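Local structure of extracellular solute-binding protein, family 5 (Chelativorans sp., 6WM6) at residues V272-P277 with E538-L543; E286-L291 with I296-N301; L534-K537 with N542-D545. The protein serves as a periplasmic EDTA-binding protein of solute-binding family 5, probably delivering aminopolycarboxylates to an ABC transporter for uptake. One frame throughout, in Å; residues are numbered along the deposited sequence.

Contact 1. Residues V272-P277 with E538-L543; sequences VDVIYP and EAILNL
Val-274 meets Ile-540 and Leu-543 in a small, buried hydrophobic contact beside the mixed beta sheet of this family 5 periplasmic binding protein. Residues 274-275 form a short strand of that sheet, whereas 540-541 pair elsewhere, with strand 560-561. The two segments are therefore not strand neighbours: the nearest CA atoms, those of Asp-273 and Ile-540, are 8.5 Å apart, no hydrogen bond joins the segments, and only 136 Å² is buried in all.

The apolar contacts do the work. One methyl of Val-274, CG2, serves both partners, lying 3.5 Å from Ile-540 CD1 and 3.7 Å from Leu-543 CD2. The approaches differ in kind: the valine and the isoleucine cross at a slant, while the valine and the leucine meet end-on, methyl against methyl. On Val-274 it is CG1 that stands anti to the backbone N (chi1 -174°), which leaves CG2 beside that N and facing Ile-540. The isoleucine answers with an extended arm, chi2 164°, that carries CD1 out to the valine. Leu-543 uses a single methyl for both branches of the valine: Leu-543 CD2 also lies 3.9 Å from Val-274 CG1.

Polar groups in this neighbourhood are held by other parts of the fold. Asp-273 OD2 accepts from the backbone N of Thr-51, and the backbones of Asp-273 and Ile-275 bond to Lys-537 and Ile-535 of strand 524-537. Strand 49-54 also joins the apolar cluster, Phe-52 touching Val-274 and Val-50 touching Ile-540.

With its carboxylate turned to Thr-51, Asp-273 meets 538-543 through the aliphatic root of its side chain, CB lying 3.9 Å from Ile-540 CD1.

Contact 2. Residues E286-L291 with I296-N301; sequences EQAAGL and IDFQMN
Leu-291 and Ile-296 run alongside one another in the same direction and make the tight part of this contact, which folds helix 282-290 back against strand 296-299 of the mixed sheet in the periplasmic binding protein fold. Ile-296 CD1 sits 3.7 Å from Leu-291 CB and 3.9 Å from Leu-291 CD1. In Ile-296, CG1 is anti to the carbonyl carbon (chi1 -69°), and the arm runs on extended to set CD1 along the leucine. Both side chains are buried.

Toward Phe-298 the fit is looser and nearer to solvent. With chi1 at 65°, its CG sits over the backbone, wedged between N and C, and the ring is turned up to the helix. There Phe-298 CE1 comes 4.0 Å from Ala-289 CA, and Phe-298 CD1 comes 4.2 Å from Ala-288 CB; Ala-289 itself is exposed.

Between these two parts a water bridges the two backbones, donating to Ala-288 O at 2.8 Å and to Ile-296 O at 2.8 Å, and it lies in the plane of the Phe-298 ring, at its edge. Ala-288 O also accepts from Leu-291 N, so two donors grip this carbonyl.

The N-to-C directions of helix segment 286-290 and strand 296-299 make 139°, with the axes 7.9 Å apart at closest approach. Ile-535 of strand 524-537 touches Ala-288, Ile-296 and Phe-298, while helix 263-268 packs on Leu-291 through Leu-264 and on Ile-296 through Leu-267.

Contact 3. Residues L534-K537 with N542-D545; sequences LIYK and NLRD
The CA atoms of Leu-534 and Asp-545 are 6.3 Å apart, and those of Tyr-536 and Leu-543 8.8 Å, so the loop runs back past the end of the strand with the backbones drawing apart toward Tyr-536. Strand 524-537 belongs to the large mixed sheet of the periplasmic binding protein fold, and 542-545 is irregular chain. No hydrogen bond links the two segments; buried side chains fill the space between them.

Leu-534 extends with CG anti to the backbone N (chi1 -177°), which brings CD2 over the face of the Arg-544 to Asp-545 peptide bond. Leu-534 CD2 is 3.5 Å from both Arg-544 C and Asp-545 N. The same Leu-534 CD2 is 4.0 Å from Leu-543 CG.

Leu-543 and Tyr-536 pass one another heading opposite ways. Leu-543 CD2 nestles against the root of the tyrosine, 3.7 Å from Tyr-536 CB, and approaches the ring obliquely. With Leu-543 cut back to an alanine, the base of Tyr-536 would probably lose the methyl that covers it, and Leu-534 CD2 would be left without its leucine partner.

Polar groups are anchored outside the segments. Gln-299 bonds to Tyr-536 OH through NE2 and to Asp-545 N through OE1, while the Asp-545 carboxylate takes Tyr-276 OH on OD1, and Thr-532 OG1 and Asn-301 ND2 on OD2. Arg-544 points the other way, its NE bonded to Val-39 O.

Past the tyrosine CB, the leucine methyl also reaches the ring: Leu-543 CD2 is 3.8 Å from Tyr-536 CG.

In the fold
Followed from the N terminus, strand 274-275 comes first of the parts joined here, then helix 282-290 and strand 296-299, where contact 2 closes a turn of only four intervening residues. The chain returns much later as strand 524-537, which pairs antiparallel with both earlier strands of the sheet. Just beyond, residues 538-543 close contact 1 across 260 residues, so contact 2 is nested inside that long loop. Contact 3 follows contact 2 in series, closing a short turn-back that shares Asn-542 and Leu-543 with contact 1; the centres of contacts 1 and 3 are about 4 Å apart. Together they tie helix 282-290 and the loop after strand 540-541 to one sheet.

Contact 1. Residues V272-P277 with E538-L543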
ATOM      1  N   VAL A 272       6.002  24.460   2.407  1.00 19.53           N
ATOM      2  CA  VAL A 272       4.895  23.545   2.177  1.00 19.15           C
ATOM      3  C   VAL A 272       3.947  23.710   3.351  1.00 17.59           C
ATOM      4  O   VAL A 272       4.318  24.221   4.419  1.00 18.65           O
ATOM      5  CB  VAL A 272       5.346  22.079   2.054  1.00 18.80           C
ATOM      6  CG1 VAL A 272       6.367  21.906   0.939  1.00 22.69           C
ATOM      7  CG2 VAL A 272       5.894  21.561   3.378  1.00 18.39           C
ATOM      8  N   ASP A 273       2.705  23.265   3.149  1.00 17.62           N
ATOM      9  CA  ASP A 273       1.681  23.315   4.178  1.00 16.48           C
ATOM     10  C   ASP A 273       1.274  21.952   4.723  1.00 16.97           C
ATOM     11  O   ASP A 273       0.558  21.905   5.737  1.00 16.76           O
ATOM     12  CB  ASP A 273       0.429  23.998   3.618  1.00 18.21           C
ATOM     13  CG  ASP A 273       0.729  25.316   2.958  1.00 21.51           C
ATOM     14  OD1 ASP A 273       1.277  26.191   3.637  1.00 23.37           O
ATOM     15  OD2 ASP A 273       0.429  25.469   1.768  1.00 23.50           O
ATOM     16  N   VAL A 274       1.681  20.869   4.069  1.00 16.35           N
ATOM     17  CA  VAL A 274       1.309  19.508   4.441  1.00 16.69           C
ATOM     18  C   VAL A 274       2.499  18.612   4.127  1.00 16.77           C
ATOM     19  O   VAL A 274       3.088  18.717   3.042  1.00 16.88           O
ATOM     20  CB  VAL A 274       0.119  18.979   3.631  1.00 16.20           C
ATOM     21  CG1 VAL A 274      -0.333  17.605   4.163  1.00 16.97           C
ATOM     22  CG2 VAL A 274      -1.023  19.968   3.629  1.00 18.49           C
ATOM     23  N   ILE A 275       2.816  17.712   5.046  1.00 17.00           N
ATOM     24  CA  ILE A 275       3.798  16.657   4.812  1.00 16.10           C
ATOM     25  C   ILE A 275       3.192  15.337   5.276  1.00 16.59           C
ATOM     26  O   ILE A 275       2.343  15.309   6.176  1.00 16.89           O
ATOM     27  CB  ILE A 275       5.149  16.945   5.481  1.00 17.52           C
ATOM     28  CG1 ILE A 275       5.048  16.914   7.008  1.00 19.08           C
ATOM     29  CG2 ILE A 275       5.687  18.305   5.015  1.00 18.08           C
ATOM     30  CD1 ILE A 275       6.383  17.021   7.710  1.00 19.60           C
ATOM     31  N   TYR A 276       3.664  14.238   4.691  1.00 16.34           N
ATOM     32  CA  TYR A 276       3.168  12.883   5.009  1.00 16.62           C
ATOM     33  C   TYR A 276       4.341  11.909   4.986  1.00 17.07           C
ATOM     34  O   TYR A 276       4.373  10.955   4.201  1.00 20.83           O
ATOM     35  CB  TYR A 276       2.078  12.486   4.015  1.00 17.25           C
ATOM     36  CG  TYR A 276       1.206  11.302   4.400  1.00 17.14           C
ATOM     37  CD1 TYR A 276       0.478  11.304   5.564  1.00 16.38           C
ATOM     38  CD2 TYR A 276       1.065  10.212   3.549  1.00 15.98           C
ATOM     39  CE1 TYR A 276      -0.390  10.253   5.891  1.00 15.73           C
ATOM     40  CE2 TYR A 276       0.233   9.150   3.874  1.00 16.20           C
ATOM     41  CZ  TYR A 276      -0.466   9.179   5.043  1.00 16.27           C
ATOM     42  OH  TYR A 276      -1.316   8.139   5.349  1.00 17.18           O
ATOM     43  N   PRO A 277       5.320  12.113   5.859  1.00 19.68           N
ATOM     44  CA  PRO A 277       6.530  11.278   5.807  1.00 21.73           C
ATOM     45  C   PRO A 277       6.251   9.857   6.256  1.00 22.34           C
ATOM     46  O   PRO A 277       5.377   9.592   7.088  1.00 21.79           O
ATOM     47  CB  PRO A 277       7.481  11.977   6.783  1.00 25.95           C
ATOM     48  CG  PRO A 277       6.574  12.659   7.763  1.00 23.40           C
ATOM     49  CD  PRO A 277       5.406  13.148   6.904  1.00 19.91           C
ATOM     50  N   GLU A 538      -3.181  23.804  10.295  1.00 19.72           N
ATOM     51  CA  GLU A 538      -4.556  23.529  10.692  1.00 19.43           C
ATOM     52  C   GLU A 538      -5.577  24.432  10.031  1.00 18.27           C
ATOM     53  O   GLU A 538      -6.771  24.145  10.089  1.00 20.66           O
ATOM     54  CB  GLU A 538      -4.674  23.591  12.215  1.00 25.88           C
ATOM     55  CG  GLU A 538      -4.516  24.977  12.778  1.00 25.90           C
ATOM     56  CD  GLU A 538      -4.280  24.981  14.284  1.00 47.60           C
ATOM     57  OE1 GLU A 538      -4.359  23.896  14.901  1.00 54.68           O
ATOM     58  OE2 GLU A 538      -4.006  26.062  14.836  1.00 54.90           O
ATOM     59  N   ALA A 539      -5.148  25.484   9.328  1.00 17.77           N
ATOM     60  CA  ALA A 539      -6.074  26.216   8.483  1.00 18.35           C
ATOM     61  C   ALA A 539      -6.709  25.357   7.406  1.00 18.13           C
ATOM     62  O   ALA A 539      -7.749  25.733   6.862  1.00 19.31           O
ATOM     63  CB  ALA A 539      -5.355  27.392   7.809  1.00 22.52           C
ATOM     64  N   ILE A 540      -6.086  24.247   7.039  1.00 17.00           N
ATOM     65  CA  ILE A 540      -6.623  23.387   5.986  1.00 16.85           C
ATOM     66  C   ILE A 540      -7.691  22.468   6.567  1.00 17.65           C
ATOM     67  O   ILE A 540      -7.406  21.679   7.476  1.00 18.83           O
ATOM     68  CB  ILE A 540      -5.514  22.570   5.317  1.00 16.66           C
ATOM     69  CG1 ILE A 540      -4.399  23.470   4.789  1.00 17.54           C
ATOM     70  CG2 ILE A 540      -6.113  21.767   4.163  1.00 17.00           C
ATOM     71  CD1 ILE A 540      -3.131  22.687   4.491  1.00 20.13           C
ATOM     72  N   LEU A 541      -8.893  22.556   6.027  1.00 16.43           N
ATOM     73  CA  LEU A 541     -10.037  21.758   6.445  1.00 17.63           C
ATOM     74  C   LEU A 541     -10.273  20.615   5.473  1.00 16.34           C
ATOM     75  O   LEU A 541      -9.946  20.701   4.292  1.00 17.33           O
ATOM     76  CB  LEU A 541     -11.294  22.626   6.491  1.00 18.88           C
ATOM     77  CG  LEU A 541     -11.240  23.849   7.416  1.00 19.67           C
ATOM     78  CD1 LEU A 541     -12.555  24.624   7.326  1.00 23.01           C
ATOM     79  CD2 LEU A 541     -10.924  23.446   8.836  1.00 23.18           C
ATOM     80  N   ASN A 542     -10.853  19.540   5.995  1.00 15.92           N
ATOM     81  CA  ASN A 542     -11.205  18.299   5.304  1.00 15.98           C
ATOM     82  C   ASN A 542      -9.986  17.513   4.893  1.00 16.27           C
ATOM     83  O   ASN A 542     -10.091  16.578   4.092  1.00 17.59           O
ATOM     84  CB  ASN A 542     -12.184  18.523   4.156  1.00 17.80           C
ATOM     85  CG  ASN A 542     -13.460  19.166   4.634  1.00 18.04           C
ATOM     86  OD1 ASN A 542     -14.018  18.750   5.641  1.00 19.46           O
ATOM     87  ND2 ASN A 542     -13.886  20.198   3.952  1.00 21.41           N
ATOM     88  N   LEU A 543      -8.831  17.840   5.435  1.00 16.29           N
ATOM     89  CA  LEU A 543      -7.596  17.097   5.242  1.00 15.40           C
ATOM     90  C   LEU A 543      -7.455  16.120   6.397  1.00 14.57           C
ATOM     91  O   LEU A 543      -7.359  16.533   7.572  1.00 15.46           O
ATOM     92  CB  LEU A 543      -6.424  18.083   5.203  1.00 15.96           C
ATOM     93  CG  LEU A 543      -5.031  17.443   5.194  1.00 16.34           C
ATOM     94  CD1 LEU A 543      -4.771  16.602   3.964  1.00 17.23           C
ATOM     95  CD2 LEU A 543      -3.980  18.553   5.343  1.00 18.45           C
TER

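Contact 2. Residues E286-L291 with I296-N301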
ATOM      1  N   GLU A 286       7.737  14.624  18.542  1.00 25.95           N
ATOM      2  CA  GLU A 286       7.956  15.646  19.554  1.00 25.55           C
ATOM      3  C   GLU A 286       8.192  17.001  18.905  1.00 24.38           C
ATOM      4  O   GLU A 286       7.667  18.023  19.368  1.00 27.18           O
ATOM      5  CB  GLU A 286       9.131  15.244  20.445  1.00 33.22           C
ATOM      6  CG  GLU A 286       8.818  14.064  21.363  1.00 50.97           C
ATOM      7  CD  GLU A 286      10.037  13.555  22.112  1.00 60.73           C
ATOM      8  OE1 GLU A 286      11.167  13.979  21.784  1.00 62.02           O
ATOM      9  OE2 GLU A 286       9.862  12.726  23.029  1.00 62.28           O
ATOM     10  N   GLN A 287       8.939  17.021  17.803  1.00 24.55           N
ATOM     11  CA  GLN A 287       9.175  18.279  17.101  1.00 26.38           C
ATOM     12  C   GLN A 287       7.874  18.861  16.560  1.00 26.99           C
ATOM     13  O   GLN A 287       7.598  20.054  16.716  1.00 28.06           O
ATOM     14  CB  GLN A 287      10.184  18.057  15.978  1.00 35.46           C
ATOM     15  CG  GLN A 287      10.667  19.343  15.348  1.00 59.79           C
ATOM     16  CD  GLN A 287      11.966  19.167  14.595  1.00 72.19           C
ATOM     17  OE1 GLN A 287      12.552  18.081  14.583  1.00 72.22           O
ATOM     18  NE2 GLN A 287      12.429  20.240  13.962  1.00 78.41           N
ATOM     19  N   ALA A 288       7.052  18.030  15.917  1.00 24.31           N
ATOM     20  CA  ALA A 288       5.786  18.519  15.388  1.00 27.71           C
ATOM     21  C   ALA A 288       4.880  19.042  16.490  1.00 24.66           C
ATOM     22  O   ALA A 288       4.238  20.094  16.336  1.00 25.82           O
ATOM     23  CB  ALA A 288       5.083  17.386  14.631  1.00 27.53           C
ATOM     24  N   ALA A 289       4.813  18.321  17.617  1.00 25.48           N
ATOM     25  CA  ALA A 289       4.020  18.797  18.744  1.00 26.81           C
ATOM     26  C   ALA A 289       4.497  20.153  19.255  1.00 25.93           C
ATOM     27  O   ALA A 289       3.682  20.976  19.678  1.00 29.84           O
ATOM     28  CB  ALA A 289       4.060  17.766  19.869  1.00 27.67           C
ATOM     29  N   GLY A 290       5.793  20.404  19.197  1.00 25.34           N
ATOM     30  CA  GLY A 290       6.335  21.679  19.629  1.00 25.05           C
ATOM     31  C   GLY A 290       6.021  22.841  18.716  1.00 30.08           C
ATOM     32  O   GLY A 290       6.238  23.992  19.118  1.00 30.65           O
ATOM     33  N   LEU A 291       5.509  22.572  17.511  1.00 29.48           N
ATOM     34  CA  LEU A 291       5.201  23.607  16.531  1.00 27.52           C
ATOM     35  C   LEU A 291       3.738  24.016  16.544  1.00 26.18           C
ATOM     36  O   LEU A 291       3.298  24.749  15.649  1.00 25.01           O
ATOM     37  CB  LEU A 291       5.618  23.134  15.138  1.00 29.16           C
ATOM     38  CG  LEU A 291       7.090  22.787  14.959  1.00 34.11           C
ATOM     39  CD1 LEU A 291       7.328  22.156  13.590  1.00 40.25           C
ATOM     40  CD2 LEU A 291       7.969  24.008  15.159  1.00 37.46           C
ATOM     41  N   ILE A 296       0.492  24.394  13.463  1.00 19.59           N
ATOM     42  CA  ILE A 296       0.755  23.054  12.938  1.00 19.29           C
ATOM     43  C   ILE A 296       0.092  22.028  13.838  1.00 19.54           C
ATOM     44  O   ILE A 296       0.172  22.127  15.072  1.00 20.69           O
ATOM     45  CB  ILE A 296       2.266  22.800  12.826  1.00 18.77           C
ATOM     46  CG1 ILE A 296       2.843  23.703  11.707  1.00 21.28           C
ATOM     47  CG2 ILE A 296       2.558  21.323  12.588  1.00 20.80           C
ATOM     48  CD1 ILE A 296       4.341  23.790  11.679  1.00 22.26           C
ATOM     49  N   ASP A 297      -0.581  21.060  13.222  1.00 19.45           N
ATOM     50  CA  ASP A 297      -1.190  19.939  13.932  1.00 19.97           C
ATOM     51  C   ASP A 297      -0.773  18.668  13.216  1.00 17.87           C
ATOM     52  O   ASP A 297      -0.138  18.692  12.162  1.00 18.03           O
ATOM     53  CB  ASP A 297      -2.722  20.056  13.975  1.00 21.51           C
ATOM     54  CG  ASP A 297      -3.332  19.336  15.189  1.00 31.06           C
ATOM     55  OD1 ASP A 297      -2.604  18.614  15.929  1.00 29.31           O
ATOM     56  OD2 ASP A 297      -4.553  19.503  15.394  1.00 44.87           O
ATOM     57  N   PHE A 298      -1.135  17.522  13.805  1.00 18.24           N
ATOM     58  CA  PHE A 298      -0.770  16.256  13.184  1.00 17.94           C
ATOM     59  C   PHE A 298      -1.777  15.169  13.525  1.00 17.63           C
ATOM     60  O   PHE A 298      -2.480  15.241  14.534  1.00 19.05           O
ATOM     61  CB  PHE A 298       0.667  15.832  13.550  1.00 19.68           C
ATOM     62  CG  PHE A 298       0.887  15.522  14.994  1.00 20.97           C
ATOM     63  CD1 PHE A 298       1.140  16.530  15.904  1.00 25.31           C
ATOM     64  CD2 PHE A 298       0.864  14.212  15.440  1.00 26.62           C
ATOM     65  CE1 PHE A 298       1.355  16.250  17.243  1.00 28.57           C
ATOM     66  CE2 PHE A 298       1.078  13.920  16.781  1.00 30.28           C
ATOM     67  CZ  PHE A 298       1.323  14.941  17.678  1.00 32.44           C
ATOM     68  N   GLN A 299      -1.836  14.181  12.647  1.00 16.04           N
ATOM     69  CA  GLN A 299      -2.659  12.980  12.796  1.00 15.54           C
ATOM     70  C   GLN A 299      -1.749  11.790  12.532  1.00 16.94           C
ATOM     71  O   GLN A 299      -0.918  11.820  11.612  1.00 17.35           O
ATOM     72  CB  GLN A 299      -3.799  12.964  11.799  1.00 15.43           C
ATOM     73  CG  GLN A 299      -4.805  14.095  11.947  1.00 15.89           C
ATOM     74  CD  GLN A 299      -5.738  14.193  10.772  1.00 16.04           C
ATOM     75  OE1 GLN A 299      -6.149  13.190  10.196  1.00 16.04           O
ATOM     76  NE2 GLN A 299      -6.097  15.422  10.376  1.00 15.94           N
ATOM     77  N   MET A 300      -1.889  10.723  13.329  1.00 15.82           N
ATOM     78  CA  MET A 300      -1.132   9.506  13.161  1.00 16.89           C
ATOM     79  C   MET A 300      -2.032   8.310  13.438  1.00 16.34           C
ATOM     80  O   MET A 300      -2.795   8.333  14.411  1.00 18.12           O
ATOM     81  CB  MET A 300       0.027   9.458  14.153  1.00 18.83           C
ATOM     82  CG  MET A 300       1.017  10.581  13.990  1.00 18.79           C
ATOM     83  SD  MET A 300       2.394  10.473  15.135  1.00 23.99           S
ATOM     84  CE  MET A 300       3.136   8.947  14.653  1.00 20.98           C
ATOM     85  N   ASN A 301      -1.909   7.270  12.615  1.00 15.21           N
ATOM     86  CA  ASN A 301      -2.748   6.083  12.727  1.00 14.80           C
ATOM     87  C   ASN A 301      -1.935   4.860  12.314  1.00 15.35           C
ATOM     88  O   ASN A 301      -0.925   4.979  11.603  1.00 15.94           O
ATOM     89  CB  ASN A 301      -3.986   6.199  11.825  1.00 15.62           C
ATOM     90  CG  ASN A 301      -4.898   7.308  12.243  1.00 18.16           C
ATOM     91  OD1 ASN A 301      -5.605   7.228  13.247  1.00 18.95           O
ATOM     92  ND2 ASN A 301      -4.874   8.388  11.475  1.00 16.99           N
TER
HETATM   93  O   HOH W   1       1.451  20.242  16.622  1.00 27.08           O

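Contact 3. Residues L534-K537 with N542-D545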
ATOM      1  N   LEU A 534       0.620  12.544   9.270  1.00 15.80           N
ATOM      2  CA  LEU A 534       0.148  13.677   8.475  1.00 15.64           C
ATOM      3  C   LEU A 534       0.319  14.915   9.333  1.00 14.72           C
ATOM      4  O   LEU A 534      -0.306  15.039  10.378  1.00 16.53           O
ATOM      5  CB  LEU A 534      -1.319  13.479   8.113  1.00 14.82           C
ATOM      6  CG  LEU A 534      -1.957  14.526   7.222  1.00 16.23           C
ATOM      7  CD1 LEU A 534      -1.362  14.538   5.830  1.00 17.49           C
ATOM      8  CD2 LEU A 534      -3.472  14.280   7.181  1.00 18.84           C
ATOM      9  N   ILE A 535       1.203  15.815   8.912  1.00 15.76           N
ATOM     10  CA  ILE A 535       1.597  16.982   9.697  1.00 17.26           C
ATOM     11  C   ILE A 535       1.342  18.193   8.814  1.00 15.98           C
ATOM     12  O   ILE A 535       1.808  18.231   7.662  1.00 15.78           O
ATOM     13  CB  ILE A 535       3.070  16.896  10.122  1.00 16.70           C
ATOM     14  CG1 ILE A 535       3.379  15.543  10.780  1.00 17.34           C
ATOM     15  CG2 ILE A 535       3.409  18.044  11.106  1.00 18.13           C
ATOM     16  CD1 ILE A 535       4.862  15.296  11.060  1.00 18.90           C
ATOM     17  N   TYR A 536       0.589  19.168   9.322  1.00 15.38           N
ATOM     18  CA  TYR A 536      -0.007  20.143   8.412  1.00 15.42           C
ATOM     19  C   TYR A 536      -0.415  21.413   9.132  1.00 16.53           C
ATOM     20  O   TYR A 536      -0.555  21.446  10.348  1.00 17.55           O
ATOM     21  CB  TYR A 536      -1.244  19.540   7.706  1.00 16.97           C
ATOM     22  CG  TYR A 536      -2.314  19.111   8.693  1.00 15.42           C
ATOM     23  CD1 TYR A 536      -2.205  17.896   9.367  1.00 16.52           C
ATOM     24  CD2 TYR A 536      -3.414  19.909   8.978  1.00 16.92           C
ATOM     25  CE1 TYR A 536      -3.157  17.512  10.304  1.00 16.08           C
ATOM     26  CE2 TYR A 536      -4.367  19.532   9.895  1.00 17.09           C
ATOM     27  CZ  TYR A 536      -4.231  18.327  10.554  1.00 17.58           C
ATOM     28  OH  TYR A 536      -5.150  17.916  11.495  1.00 19.79           O
ATOM     29  N   LYS A 537      -0.660  22.457   8.343  1.00 16.90           N
ATOM     30  CA  LYS A 537      -1.220  23.692   8.863  1.00 17.21           C
ATOM     31  C   LYS A 537      -2.724  23.534   9.068  1.00 18.67           C
ATOM     32  O   LYS A 537      -3.455  23.200   8.126  1.00 17.67           O
ATOM     33  CB  LYS A 537      -0.905  24.818   7.877  1.00 18.50           C
ATOM     34  CG  LYS A 537       0.576  25.176   7.836  1.00 19.99           C
ATOM     35  CD  LYS A 537       1.033  25.855   9.129  1.00 22.90           C
ATOM     36  CE  LYS A 537       2.539  26.123   9.170  1.00 24.19           C
ATOM     37  NZ  LYS A 537       2.918  27.285   8.328  1.00 23.93           N
ATOM     38  N   ASN A 542     -10.853  19.540   5.995  1.00 15.92           N
ATOM     39  CA  ASN A 542     -11.205  18.299   5.304  1.00 15.98           C
ATOM     40  C   ASN A 542      -9.986  17.513   4.893  1.00 16.27           C
ATOM     41  O   ASN A 542     -10.091  16.578   4.092  1.00 17.59           O
ATOM     42  CB  ASN A 542     -12.184  18.523   4.156  1.00 17.80           C
ATOM     43  CG  ASN A 542     -13.460  19.166   4.634  1.00 18.04           C
ATOM     44  OD1 ASN A 542     -14.018  18.750   5.641  1.00 19.46           O
ATOM     45  ND2 ASN A 542     -13.886  20.198   3.952  1.00 21.41           N
ATOM     46  N   LEU A 543      -8.831  17.840   5.435  1.00 16.29           N
ATOM     47  CA  LEU A 543      -7.596  17.097   5.242  1.00 15.40           C
ATOM     48  C   LEU A 543      -7.455  16.120   6.397  1.00 14.57           C
ATOM     49  O   LEU A 543      -7.359  16.533   7.572  1.00 15.46           O
ATOM     50  CB  LEU A 543      -6.424  18.083   5.203  1.00 15.96           C
ATOM     51  CG  LEU A 543      -5.031  17.443   5.194  1.00 16.34           C
ATOM     52  CD1 LEU A 543      -4.771  16.602   3.964  1.00 17.23           C
ATOM     53  CD2 LEU A 543      -3.980  18.553   5.343  1.00 18.45           C
ATOM     54  N   ARG A 544      -7.415  14.834   6.065  1.00 14.81           N
ATOM     55  CA  ARG A 544      -7.318  13.849   7.121  1.00 14.62           C
ATOM     56  C   ARG A 544      -6.508  12.670   6.639  1.00 14.55           C
ATOM     57  O   ARG A 544      -6.382  12.400   5.442  1.00 15.76           O
ATOM     58  CB  ARG A 544      -8.699  13.412   7.615  1.00 14.72           C
ATOM     59  CG  ARG A 544      -9.524  12.604   6.589  1.00 15.01           C
ATOM     60  CD  ARG A 544     -10.889  12.224   7.145  1.00 15.72           C
ATOM     61  NE  ARG A 544     -11.685  13.417   7.402  1.00 15.42           N
ATOM     62  CZ  ARG A 544     -12.506  13.995   6.547  1.00 16.13           C
ATOM     63  NH1 ARG A 544     -12.667  13.521   5.333  1.00 16.49           N
ATOM     64  NH2 ARG A 544     -13.171  15.083   6.920  1.00 18.93           N
ATOM     65  N   ASP A 545      -5.997  11.933   7.603  1.00 15.55           N
ATOM     66  CA  ASP A 545      -5.281  10.718   7.273  1.00 14.63           C
ATOM     67  C   ASP A 545      -6.239   9.713   6.649  1.00 15.74           C
ATOM     68  O   ASP A 545      -7.406   9.616   7.018  1.00 16.59           O
ATOM     69  CB  ASP A 545      -4.637  10.114   8.515  1.00 15.13           C
ATOM     70  CG  ASP A 545      -3.607   9.051   8.204  1.00 16.35           C
ATOM     71  OD1 ASP A 545      -3.129   8.964   7.052  1.00 16.73           O
ATOM     72  OD2 ASP A 545      -3.289   8.295   9.155  1.00 17.95           O
TER